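Local coordinates for protein chymotrypsin (Cellulomonas bogoriensis, PDB 2EA3) that probably cleaves peptide bonds as a chymotrypsin-like serine endopeptidase, this chain being the protease domain of a longer precursor, at residues G5-T10 with N73-G78; S50-N55 with V115-G120; S99-H104 with C131-D136. All blocks are in the same frame, centred on the assembly; numbering follows the deposited sequence.

Overall arrangement
The chain folds into two six-stranded antiparallel beta barrels, as in the chymotrypsin family. Contact 1 joins the start of the first barrel to the 73-78 loop, while contact 3 joins two loops of the second barrel. Contact 1 closes before contact 3 opens, and their centres are about 10 Å apart; they touch where Ala-8 and Tyr-75 pack on Ser-99, so the two adjoin. Contact 2 lies on the opposite side of the chain's centre from contact 1, about 25 Å from it and 20 Å from contact 3, centre to centre. Its segments alternate along the chain with those of both others, and it links the first-barrel loop 50-55 to a hairpin of the second half.

Contact 1 of 3, residues G5-T10 with N73-G78; sequences GGNAYT and NNYSGG
Two direct hydrogen bonds join Gly-5 and Gly-6 to Asn-73 and Tyr-75. In the backbone pair, Asn-73 N meets Gly-5 O at 2.8 Å, and the N-H...O angle of 173° makes it almost straight. In the other, the phenol of Tyr-75 gives its proton: OH lies 2.7 Å from Gly-6 O, which sits at the ring edge near the ring plane, yet the hydroxyl approaches from above the carbonyl plane. A water extends this link, donating to Tyr-75 OH at 2.9 Å and accepting from Ala-8 N at 3.1 Å. The hydroxyl thus both gives and receives, which fixes its rotation; a phenylalanine in place of Tyr-75 would probably leave Gly-6 O without this donor and the water without its acceptor.

Segment 5-10 runs into strand 8-11 of the first barrel, while 73-78 is the loop between strands 71-73 and 79-81 on the way to the second. Consecutive Asx turns shape that loop. Asn-73 OD1 accepts from Tyr-75 N at 2.8 Å, and Asn-74 OD1 takes Ser-76 N and Gly-78 N from opposite faces of its amide plane.

Van der Waals contact fills in around the bonds. With CG of Tyr-75 turned anti to its carbonyl carbon (chi1 -75°), the ring folds back under Asn-73, whose ND2 stands 3.7 Å above the Tyr-75 ring plane, over its centre. Asn-73 CB rests 3.5 Å from Gly-5 O. Separately, the amides of Asn-7 and Asn-73 lie close, their planes 78° apart.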
ATOM      1  N   GLY A   5       3.190   7.834   3.155  1.00 11.17           N
ATOM      2  CA  GLY A   5       3.022   6.716   2.213  1.00 10.68           C
ATOM      3  C   GLY A   5       4.323   6.341   1.505  1.00  9.99           C
ATOM      4  O   GLY A   5       5.103   7.211   1.098  1.00 10.24           O
ATOM      5  N   GLY A   6       4.572   5.041   1.384  1.00  9.10           N
ATOM      6  CA  GLY A   6       5.716   4.541   0.616  1.00  9.60           C
ATOM      7  C   GLY A   6       6.956   4.298   1.448  1.00  9.57           C
ATOM      8  O   GLY A   6       7.906   3.671   0.969  1.00  9.69           O
ATOM      9  N   ASN A   7       6.954   4.810   2.678  1.00  9.27           N
ATOM     10  CA  ASN A   7       8.092   4.597   3.592  1.00 10.10           C
ATOM     11  C   ASN A   7       8.090   3.195   4.209  1.00 10.14           C
ATOM     12  O   ASN A   7       7.037   2.593   4.413  1.00 10.33           O
ATOM     13  CB  ASN A   7       8.118   5.658   4.692  1.00  9.80           C
ATOM     14  CG  ASN A   7       8.693   6.981   4.211  1.00 12.31           C
ATOM     15  OD1 ASN A   7       8.771   7.956   4.978  1.00 16.18           O
ATOM     16  ND2 ASN A   7       9.098   7.028   2.949  1.00 11.65           N
ATOM     17  N   ALA A   8       9.272   2.701   4.529  1.00 10.53           N
ATOM     18  CA  ALA A   8       9.400   1.404   5.194  1.00 10.87           C
ATOM     19  C   ALA A   8       8.848   1.488   6.612  1.00 11.40           C
ATOM     20  O   ALA A   8       8.910   2.542   7.254  1.00 12.17           O
ATOM     21  CB  ALA A   8      10.875   1.005   5.240  1.00 11.00           C
ATOM     22  N   TYR A   9       8.316   0.381   7.114  1.00 10.88           N
ATOM     23  CA  TYR A   9       8.133   0.231   8.555  1.00 11.41           C
ATOM     24  C   TYR A   9       8.643  -1.156   8.875  1.00 12.06           C
ATOM     25  O   TYR A   9       8.903  -1.943   7.971  1.00 12.04           O
ATOM     26  CB  TYR A   9       6.673   0.432   8.980  1.00 11.65           C
ATOM     27  CG  TYR A   9       5.693  -0.577   8.406  1.00 11.11           C
ATOM     28  CD1 TYR A   9       5.241  -1.652   9.189  1.00 10.31           C
ATOM     29  CD2 TYR A   9       5.204  -0.453   7.100  1.00 10.75           C
ATOM     30  CE1 TYR A   9       4.324  -2.581   8.674  1.00 11.13           C
ATOM     31  CE2 TYR A   9       4.305  -1.386   6.581  1.00 10.19           C
ATOM     32  CZ  TYR A   9       3.863  -2.440   7.382  1.00 10.95           C
ATOM     33  OH  TYR A   9       2.961  -3.365   6.883  1.00 10.42           O
ATOM     34  N   THR A  10       8.827  -1.465  10.149  1.00 12.87           N
ATOM     35  CA  THR A  10       9.355  -2.781  10.455  1.00 13.44           C
ATOM     36  C   THR A  10       8.364  -3.584  11.278  1.00 14.17           C
ATOM     37  O   THR A  10       7.557  -3.016  12.039  1.00 14.37           O
ATOM     38  CB  THR A  10      10.686  -2.716  11.194  1.00 13.71           C
ATOM     39  OG1 THR A  10      10.498  -1.943  12.378  1.00 14.14           O
ATOM     40  CG2 THR A  10      11.782  -2.081  10.298  1.00 14.42           C
ATOM     41  N   ASN A  73       5.697   9.589  -0.196  1.00 11.50           N
ATOM     42  CA  ASN A  73       7.079   9.908  -0.525  1.00 11.75           C
ATOM     43  C   ASN A  73       7.324   9.693  -2.023  1.00 11.75           C
ATOM     44  O   ASN A  73       7.055   8.602  -2.532  1.00 12.39           O
ATOM     45  CB  ASN A  73       7.990   8.997   0.289  1.00 10.52           C
ATOM     46  CG  ASN A  73       9.444   9.423   0.253  1.00 11.82           C
ATOM     47  OD1 ASN A  73       9.847  10.254  -0.570  1.00 10.40           O
ATOM     48  ND2 ASN A  73      10.246   8.839   1.144  1.00 10.67           N
ATOM     49  N   ASN A  74       7.825  10.714  -2.737  1.00 11.85           N
ATOM     50  CA  ASN A  74       8.177  10.498  -4.161  1.00 12.80           C
ATOM     51  C   ASN A  74       9.600  10.013  -4.410  1.00 13.17           C
ATOM     52  O   ASN A  74      10.001   9.800  -5.569  1.00 13.14           O
ATOM     53  CB  ASN A  74       7.851  11.725  -5.033  1.00 13.02           C
ATOM     54  CG  ASN A  74       8.773  12.905  -4.771  1.00 14.87           C
ATOM     55  OD1 ASN A  74       9.808  12.790  -4.124  1.00 14.54           O
ATOM     56  ND2 ASN A  74       8.385  14.065  -5.287  1.00 19.15           N
ATOM     57  N   TYR A  75      10.360   9.839  -3.324  1.00 13.15           N
ATOM     58  CA  TYR A  75      11.746   9.375  -3.371  1.00 13.81           C
ATOM     59  C   TYR A  75      12.680  10.231  -4.230  1.00 15.20           C
ATOM     60  O   TYR A  75      13.692   9.747  -4.723  1.00 16.27           O
ATOM     61  CB  TYR A  75      11.812   7.900  -3.767  1.00 13.48           C
ATOM     62  CG  TYR A  75      11.393   7.033  -2.605  1.00 12.13           C
ATOM     63  CD1 TYR A  75      12.316   6.653  -1.647  1.00 12.55           C
ATOM     64  CD2 TYR A  75      10.077   6.633  -2.449  1.00 10.90           C
ATOM     65  CE1 TYR A  75      11.960   5.900  -0.558  1.00 12.50           C
ATOM     66  CE2 TYR A  75       9.693   5.860  -1.335  1.00 10.13           C
ATOM     67  CZ  TYR A  75      10.654   5.483  -0.418  1.00 10.39           C
ATOM     68  OH  TYR A  75      10.357   4.724   0.684  1.00 10.67           O
ATOM     69  N   SER A  76      12.314  11.494  -4.408  1.00 16.44           N
ATOM     70  CA  SER A  76      13.210  12.477  -5.009  1.00 18.36           C
ATOM     71  C   SER A  76      13.372  13.671  -4.083  1.00 18.44           C
ATOM     72  O   SER A  76      13.772  14.751  -4.521  1.00 18.73           O
ATOM     73  CB  SER A  76      12.672  12.928  -6.362  1.00 18.29           C
ATOM     74  OG  SER A  76      12.872  11.890  -7.289  1.00 23.25           O
ATOM     75  N   GLY A  77      13.067  13.466  -2.806  1.00 18.32           N
ATOM     76  CA  GLY A  77      13.158  14.526  -1.810  1.00 18.99           C
ATOM     77  C   GLY A  77      11.893  15.344  -1.659  1.00 19.08           C
ATOM     78  O   GLY A  77      11.896  16.386  -1.003  1.00 20.06           O
ATOM     79  N   GLY A  78      10.799  14.872  -2.249  1.00 18.07           N
ATOM     80  CA  GLY A  78       9.530  15.584  -2.168  1.00 17.61           C
ATOM     81  C   GLY A  78       8.404  14.700  -1.671  1.00 17.27           C
ATOM     82  O   GLY A  78       8.609  13.521  -1.318  1.00 15.94           O
TER
HETATM   83  O   HOH W   1      11.611   4.327   3.232  1.00 24.90           O

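Contact 2 of 3, residues S50-N55 with V115-G120; sequences SSFPGN and VTYPEG
Tyr-117 is where the second segment first meets the first, at Phe-52. Its CD1 lies 3.8 Å from Phe-52 CE1, at the edge of the phenylalanine ring near its plane; the two ring planes make an angle of 49°, an oblique pairing. Behind it, Val-115 CG2 covers part of one face of the tyrosine ring, and the phenol OH of Tyr-117 is hydrogen-bonded to Ser-152 OG, so this aromatic is held at both its face and its tip.

Tyr-117 to Gly-120 form a type I beta turn, closed by Gly-120 N to Tyr-117 O at 3.0 Å and, in the reverse direction, by Tyr-117 N to Gly-120 O. The turn brings Glu-119 against Phe-52. CB of Glu-119 meets Phe-52 CE2 obliquely at 3.7 Å. A bend at chi2 (86°) then folds the carboxylate back, with OE1 of Glu-119 at the ring edge and in its plane, 3.8 Å from Phe-52 CZ. The backbone O of Glu-119 approaches Pro-53 CG at 3.7 Å.

Gly-120 closes the row with Pro-53 CB 4.0 Å from its C atom; a beta carbon on this glycine would sit tightly against Pro-53 CG. Pro-53, reached through a cis peptide bond, folds its CB over the centre of the Phe-52 ring.

In the two-barrel chymotrypsin fold, this is a beta-hairpin of the C-terminal barrel, strands 113-117 and 120-123, reaching across to the loop after strand 45-51 of the N-terminal barrel, beside the probable Ser-His-Asp triad that Phe-52 touches.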
ATOM      1  N   SER A  50      -6.531  -7.679   9.544  1.00 13.38           N
ATOM      2  CA  SER A  50      -5.719  -8.158   8.419  1.00 13.65           C
ATOM      3  C   SER A  50      -6.483  -9.232   7.681  1.00 13.66           C
ATOM      4  O   SER A  50      -7.004 -10.176   8.305  1.00 14.07           O
ATOM      5  CB  SER A  50      -4.375  -8.726   8.896  1.00 13.66           C
ATOM      6  OG  SER A  50      -3.565  -9.124   7.797  1.00 16.37           O
ATOM      7  N   SER A  51      -6.553  -9.088   6.362  1.00 12.04           N
ATOM      8  CA  SER A  51      -7.235 -10.051   5.517  1.00 12.60           C
ATOM      9  C   SER A  51      -6.311 -10.487   4.388  1.00 12.78           C
ATOM     10  O   SER A  51      -5.966  -9.682   3.520  1.00 12.16           O
ATOM     11  CB  SER A  51      -8.516  -9.460   4.942  1.00 12.63           C
ATOM     12  OG  SER A  51      -9.257 -10.472   4.271  1.00 13.26           O
ATOM     13  N   PHE A  52      -5.874 -11.742   4.448  1.00 12.28           N
ATOM     14  CA  PHE A  52      -4.982 -12.343   3.444  1.00 13.08           C
ATOM     15  C   PHE A  52      -4.955 -13.843   3.728  1.00 14.25           C
ATOM     16  O   PHE A  52      -4.860 -14.239   4.906  1.00 14.78           O
ATOM     17  CB  PHE A  52      -3.552 -11.776   3.526  1.00 13.05           C
ATOM     18  CG  PHE A  52      -2.583 -12.453   2.604  1.00 12.55           C
ATOM     19  CD1 PHE A  52      -2.512 -12.089   1.259  1.00 12.05           C
ATOM     20  CD2 PHE A  52      -1.752 -13.472   3.078  1.00 13.76           C
ATOM     21  CE1 PHE A  52      -1.613 -12.723   0.386  1.00 14.91           C
ATOM     22  CE2 PHE A  52      -0.853 -14.117   2.227  1.00 14.59           C
ATOM     23  CZ  PHE A  52      -0.787 -13.749   0.880  1.00 15.16           C
ATOM     24  N   PRO A  53      -5.038 -14.686   2.680  1.00 14.59           N
ATOM     25  CA  PRO A  53      -5.292 -14.388   1.279  1.00 14.36           C
ATOM     26  C   PRO A  53      -6.771 -14.062   1.057  1.00 13.55           C
ATOM     27  O   PRO A  53      -7.440 -13.611   1.996  1.00 12.81           O
ATOM     28  CB  PRO A  53      -4.851 -15.665   0.563  1.00 14.97           C
ATOM     29  CG  PRO A  53      -5.062 -16.730   1.564  1.00 16.02           C
ATOM     30  CD  PRO A  53      -4.780 -16.125   2.894  1.00 15.10           C
ATOM     31  N   GLY A  54      -7.279 -14.257  -0.154  1.00 12.92           N
ATOM     32  CA  GLY A  54      -8.635 -13.806  -0.467  1.00 13.13           C
ATOM     33  C   GLY A  54      -8.605 -12.331  -0.821  1.00 12.80           C
ATOM     34  O   GLY A  54      -8.840 -11.960  -1.977  1.00 13.49           O
ATOM     35  N   ASN A  55      -8.307 -11.500   0.183  1.00 11.71           N
ATOM     36  CA  ASN A  55      -8.000 -10.082  -0.000  1.00 10.56           C
ATOM     37  C   ASN A  55      -6.516  -9.917   0.285  1.00 10.30           C
ATOM     38  O   ASN A  55      -5.816 -10.900   0.562  1.00 10.01           O
ATOM     39  CB  ASN A  55      -8.770  -9.231   1.025  1.00 10.32           C
ATOM     40  CG  ASN A  55     -10.271  -9.518   1.044  1.00 12.26           C
ATOM     41  OD1 ASN A  55     -10.832  -9.875   2.088  1.00 15.49           O
ATOM     42  ND2 ASN A  55     -10.914  -9.368  -0.090  1.00 11.39           N
ATOM     43  N   VAL A 115      -4.720 -13.577  -8.458  1.00 19.12           N
ATOM     44  CA  VAL A 115      -3.402 -14.184  -8.503  1.00 19.21           C
ATOM     45  C   VAL A 115      -3.365 -15.297  -7.474  1.00 18.78           C
ATOM     46  O   VAL A 115      -4.109 -15.260  -6.504  1.00 17.74           O
ATOM     47  CB  VAL A 115      -2.249 -13.181  -8.203  1.00 19.20           C
ATOM     48  CG1 VAL A 115      -2.276 -12.038  -9.167  1.00 20.83           C
ATOM     49  CG2 VAL A 115      -2.317 -12.650  -6.795  1.00 19.87           C
ATOM     50  N   THR A 116      -2.475 -16.264  -7.677  1.00 18.25           N
ATOM     51  CA  THR A 116      -2.295 -17.325  -6.720  1.00 18.75           C
ATOM     52  C   THR A 116      -0.879 -17.242  -6.175  1.00 18.69           C
ATOM     53  O   THR A 116       0.085 -17.515  -6.892  1.00 18.61           O
ATOM     54  CB  THR A 116      -2.605 -18.731  -7.310  1.00 19.20           C
ATOM     55  OG1 THR A 116      -3.958 -18.752  -7.796  1.00 20.82           O
ATOM     56  CG2 THR A 116      -2.427 -19.817  -6.224  1.00 19.24           C
ATOM     57  N   TYR A 117      -0.779 -16.803  -4.920  1.00 18.78           N
ATOM     58  CA  TYR A 117       0.473 -16.772  -4.156  1.00 19.36           C
ATOM     59  C   TYR A 117       0.680 -18.148  -3.537  1.00 19.54           C
ATOM     60  O   TYR A 117      -0.254 -18.948  -3.513  1.00 19.00           O
ATOM     61  CB  TYR A 117       0.385 -15.741  -3.018  1.00 20.12           C
ATOM     62  CG  TYR A 117       0.260 -14.297  -3.470  1.00 20.64           C
ATOM     63  CD1 TYR A 117      -0.902 -13.559  -3.220  1.00 20.07           C
ATOM     64  CD2 TYR A 117       1.314 -13.662  -4.119  1.00 23.07           C
ATOM     65  CE1 TYR A 117      -1.006 -12.197  -3.631  1.00 20.05           C
ATOM     66  CE2 TYR A 117       1.214 -12.323  -4.534  1.00 24.47           C
ATOM     67  CZ  TYR A 117       0.055 -11.604  -4.295  1.00 21.18           C
ATOM     68  OH  TYR A 117      -0.021 -10.289  -4.724  1.00 21.97           O
ATOM     69  N   PRO A 118       1.899 -18.433  -3.030  1.00 20.38           N
ATOM     70  CA  PRO A 118       2.103 -19.654  -2.243  1.00 20.62           C
ATOM     71  C   PRO A 118       1.016 -19.875  -1.187  1.00 21.22           C
ATOM     72  O   PRO A 118       0.576 -21.009  -0.988  1.00 21.67           O
ATOM     73  CB  PRO A 118       3.468 -19.411  -1.587  1.00 21.01           C
ATOM     74  CG  PRO A 118       4.202 -18.586  -2.625  1.00 20.83           C
ATOM     75  CD  PRO A 118       3.159 -17.676  -3.208  1.00 20.75           C
ATOM     76  N   GLU A 119       0.557 -18.798  -0.543  1.00 21.48           N
ATOM     77  CA  GLU A 119      -0.407 -18.895   0.560  1.00 21.67           C
ATOM     78  C   GLU A 119      -1.856 -19.096   0.117  1.00 21.05           C
ATOM     79  O   GLU A 119      -2.710 -19.558   0.890  1.00 21.23           O
ATOM     80  CB  GLU A 119      -0.284 -17.669   1.462  1.00 22.23           C
ATOM     81  CG  GLU A 119       1.083 -17.537   2.129  1.00 24.67           C
ATOM     82  CD  GLU A 119       2.134 -16.819   1.286  1.00 28.93           C
ATOM     83  OE1 GLU A 119       1.854 -16.395   0.149  1.00 30.08           O
ATOM     84  OE2 GLU A 119       3.269 -16.660   1.776  1.00 33.09           O
ATOM     85  N   GLY A 120      -2.136 -18.759  -1.130  1.00 20.24           N
ATOM     86  CA  GLY A 120      -3.468 -18.915  -1.655  1.00 19.09           C
ATOM     87  C   GLY A 120      -3.796 -17.830  -2.639  1.00 18.20           C
ATOM     88  O   GLY A 120      -2.965 -16.995  -2.971  1.00 18.09           O
TER

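Contact 3 of 3, residues S99-H104 with C131-D136; sequences STTGWH and CAEPGD
Hydrogen bonds converging on the buried carboxylate of Asp-136 make this a polar contact between two loops of the second barrel, where the 99-101 turn and the start of strand 102-110 meet the loop 131-136. Both oxygens are gripped twice. Asp-136 OD2 receives Thr-100 N at 2.9 Å, nearly along its C-O bond, and Thr-101 N at 3.1 Å on the syn lone pair. Asp-136 OD1 takes Thr-101 OG1 at 2.6 Å and Glu-133 N at 2.8 Å, arriving from opposite faces of the carboxylate plane. Four donors leave the group little room to turn and would probably favour its ionised form, with Arg-96 adding a long, weak ion pair.

Pro-134, Gly-135 and Asp-136 belong to the PGDSGG sequence that carries the probable catalytic serine in this family. In mammalian relatives the equivalent aspartate is engaged by the new N-terminus after activation; here the 99-101 turn supplies bonds to it. Thr-100 OG1 donates to Pro-134 O at 2.9 Å and lies close over the buried Gly-135 CA, where any beta carbon would clash with it.

Van der Waals contact flanks the bonds. OG1 of Thr-101 sits between the backbone N and the carbonyl carbon (chi1 60°), which sends CG2 alongside the glutamate, 3.5 Å from Glu-133 CD; the carboxylate itself is tied to Arg-159 and Cys-158 N. At the far end a sulfur-aromatic contact forms: Cys-131 SG, disulfide-bonded to Cys-158, stands over one face of the His-104 ring, 3.9 Å from its centroid and 29° off the normal.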
ATOM      1  N   SER A  99       9.492   1.151  -0.386  1.00  9.44           N
ATOM      2  CA  SER A  99      10.766   1.392   0.299  1.00 10.77           C
ATOM      3  C   SER A  99      11.974   0.644  -0.293  1.00 10.78           C
ATOM      4  O   SER A  99      13.105   0.883   0.123  1.00 11.34           O
ATOM      5  CB  SER A  99      10.607   1.018   1.767  1.00 11.54           C
ATOM      6  OG  SER A  99      10.394  -0.373   1.879  1.00 12.98           O
ATOM      7  N   THR A 100      11.757  -0.276  -1.228  1.00 10.17           N
ATOM      8  CA  THR A 100      12.878  -1.004  -1.831  1.00 11.81           C
ATOM      9  C   THR A 100      13.314  -0.411  -3.153  1.00 11.37           C
ATOM     10  O   THR A 100      14.504  -0.318  -3.439  1.00 11.84           O
ATOM     11  CB  THR A 100      12.543  -2.498  -2.020  1.00 11.74           C
ATOM     12  OG1 THR A 100      12.235  -3.024  -0.730  1.00 14.16           O
ATOM     13  CG2 THR A 100      13.725  -3.278  -2.646  1.00 13.47           C
ATOM     14  N   THR A 101      12.343  -0.027  -3.969  1.00 11.05           N
ATOM     15  CA  THR A 101      12.663   0.467  -5.304  1.00 10.90           C
ATOM     16  C   THR A 101      12.329   1.947  -5.506  1.00 10.81           C
ATOM     17  O   THR A 101      12.685   2.520  -6.533  1.00 10.87           O
ATOM     18  CB  THR A 101      11.989  -0.396  -6.375  1.00 10.42           C
ATOM     19  OG1 THR A 101      10.572  -0.362  -6.184  1.00 11.04           O
ATOM     20  CG2 THR A 101      12.488  -1.818  -6.280  1.00 11.11           C
ATOM     21  N   GLY A 102      11.652   2.565  -4.537  1.00 10.18           N
ATOM     22  CA  GLY A 102      11.268   3.964  -4.665  1.00 10.97           C
ATOM     23  C   GLY A 102      10.016   4.181  -5.509  1.00 11.07           C
ATOM     24  O   GLY A 102       9.027   3.485  -5.361  1.00 11.29           O
ATOM     25  N   TRP A 103      10.095   5.139  -6.420  1.00 10.44           N
ATOM     26  CA  TRP A 103       8.937   5.632  -7.175  1.00 10.53           C
ATOM     27  C   TRP A 103       9.031   5.110  -8.592  1.00 10.35           C
ATOM     28  O   TRP A 103      10.007   5.390  -9.300  1.00 10.44           O
ATOM     29  CB  TRP A 103       8.994   7.150  -7.179  1.00 11.36           C
ATOM     30  CG  TRP A 103       7.933   7.873  -7.920  1.00 13.23           C
ATOM     31  CD1 TRP A 103       7.989   8.308  -9.205  1.00 13.70           C
ATOM     32  CD2 TRP A 103       6.668   8.293  -7.396  1.00 12.09           C
ATOM     33  NE1 TRP A 103       6.818   8.973  -9.526  1.00 14.02           N
ATOM     34  CE2 TRP A 103       5.998   8.986  -8.429  1.00 11.48           C
ATOM     35  CE3 TRP A 103       6.048   8.170  -6.146  1.00 14.37           C
ATOM     36  CZ2 TRP A 103       4.730   9.555  -8.256  1.00 12.58           C
ATOM     37  CZ3 TRP A 103       4.772   8.724  -5.967  1.00 12.61           C
ATOM     38  CH2 TRP A 103       4.127   9.409  -7.030  1.00 13.23           C
ATOM     39  N   HIS A 104       8.029   4.330  -8.994  1.00  9.96           N
ATOM     40  CA  HIS A 104       7.973   3.737 -10.335  1.00 10.09           C
ATOM     41  C   HIS A 104       6.554   3.778 -10.830  1.00 10.80           C
ATOM     42  O   HIS A 104       5.613   3.630 -10.045  1.00 10.90           O
ATOM     43  CB  HIS A 104       8.447   2.293 -10.297  1.00 10.50           C
ATOM     44  CG  HIS A 104       9.907   2.179 -10.032  1.00 11.63           C
ATOM     45  ND1 HIS A 104      10.836   2.170 -11.047  1.00 14.53           N
ATOM     46  CD2 HIS A 104      10.608   2.191  -8.875  1.00 13.08           C
ATOM     47  CE1 HIS A 104      12.051   2.107 -10.527  1.00 13.43           C
ATOM     48  NE2 HIS A 104      11.943   2.134  -9.211  1.00 15.04           N
ATOM     49  N   CYS A 131       6.521  -1.977 -11.838  1.00 11.52           N
ATOM     50  CA  CYS A 131       7.384  -3.017 -11.274  1.00 11.80           C
ATOM     51  C   CYS A 131       7.348  -2.891  -9.755  1.00 12.03           C
ATOM     52  O   CYS A 131       7.018  -1.836  -9.234  1.00 11.44           O
ATOM     53  CB  CYS A 131       8.822  -2.829 -11.765  1.00 11.94           C
ATOM     54  SG  CYS A 131       9.617  -1.253 -11.263  1.00 13.49           S
ATOM     55  N   ALA A 132       7.698  -3.955  -9.051  1.00 12.39           N
ATOM     56  CA  ALA A 132       7.850  -3.869  -7.604  1.00 12.27           C
ATOM     57  C   ALA A 132       8.784  -4.973  -7.178  1.00 13.34           C
ATOM     58  O   ALA A 132       8.987  -5.945  -7.914  1.00 13.42           O
ATOM     59  CB  ALA A 132       6.511  -4.025  -6.905  1.00 13.05           C
ATOM     60  N   GLU A 133       9.370  -4.801  -6.003  1.00 13.41           N
ATOM     61  CA  GLU A 133      10.229  -5.832  -5.452  1.00 15.06           C
ATOM     62  C   GLU A 133       9.758  -6.083  -4.034  1.00 15.63           C
ATOM     63  O   GLU A 133       8.936  -5.336  -3.535  1.00 15.03           O
ATOM     64  CB  GLU A 133      11.710  -5.423  -5.575  1.00 14.29           C
ATOM     65  CG  GLU A 133      12.158  -5.517  -7.058  1.00 15.82           C
ATOM     66  CD  GLU A 133      13.558  -5.020  -7.334  1.00 17.71           C
ATOM     67  OE1 GLU A 133      14.391  -5.075  -6.414  1.00 21.45           O
ATOM     68  OE2 GLU A 133      13.829  -4.570  -8.479  1.00 17.92           O
ATOM     69  N   PRO A 134      10.199  -7.191  -3.422  1.00 17.52           N
ATOM     70  CA  PRO A 134       9.838  -7.385  -2.029  1.00 18.54           C
ATOM     71  C   PRO A 134      10.417  -6.249  -1.176  1.00 17.75           C
ATOM     72  O   PRO A 134      11.605  -5.820  -1.349  1.00 20.16           O
ATOM     73  CB  PRO A 134      10.486  -8.739  -1.693  1.00 18.75           C
ATOM     74  CG  PRO A 134      10.609  -9.440  -3.058  1.00 18.97           C
ATOM     75  CD  PRO A 134      11.019  -8.304  -3.939  1.00 17.37           C
ATOM     76  N   GLY A 135       9.585  -5.776  -0.270  1.00 15.92           N
ATOM     77  CA  GLY A 135       9.856  -4.587   0.506  1.00 12.63           C
ATOM     78  C   GLY A 135       8.886  -3.508   0.082  1.00 11.51           C
ATOM     79  O   GLY A 135       8.471  -2.709   0.905  1.00 11.05           O
ATOM     80  N   ASP A 136       8.534  -3.485  -1.210  1.00 10.12           N
ATOM     81  CA  ASP A 136       7.563  -2.502  -1.722  1.00  9.07           C
ATOM     82  C   ASP A 136       6.120  -2.836  -1.336  1.00  8.73           C
ATOM     83  O   ASP A 136       5.231  -1.982  -1.450  1.00  8.59           O
ATOM     84  CB  ASP A 136       7.634  -2.418  -3.250  1.00  8.98           C
ATOM     85  CG  ASP A 136       8.955  -1.849  -3.754  1.00  9.36           C
ATOM     86  OD1 ASP A 136       9.325  -2.211  -4.892  1.00 11.09           O
ATOM     87  OD2 ASP A 136       9.590  -1.025  -3.046  1.00 10.00           O
TER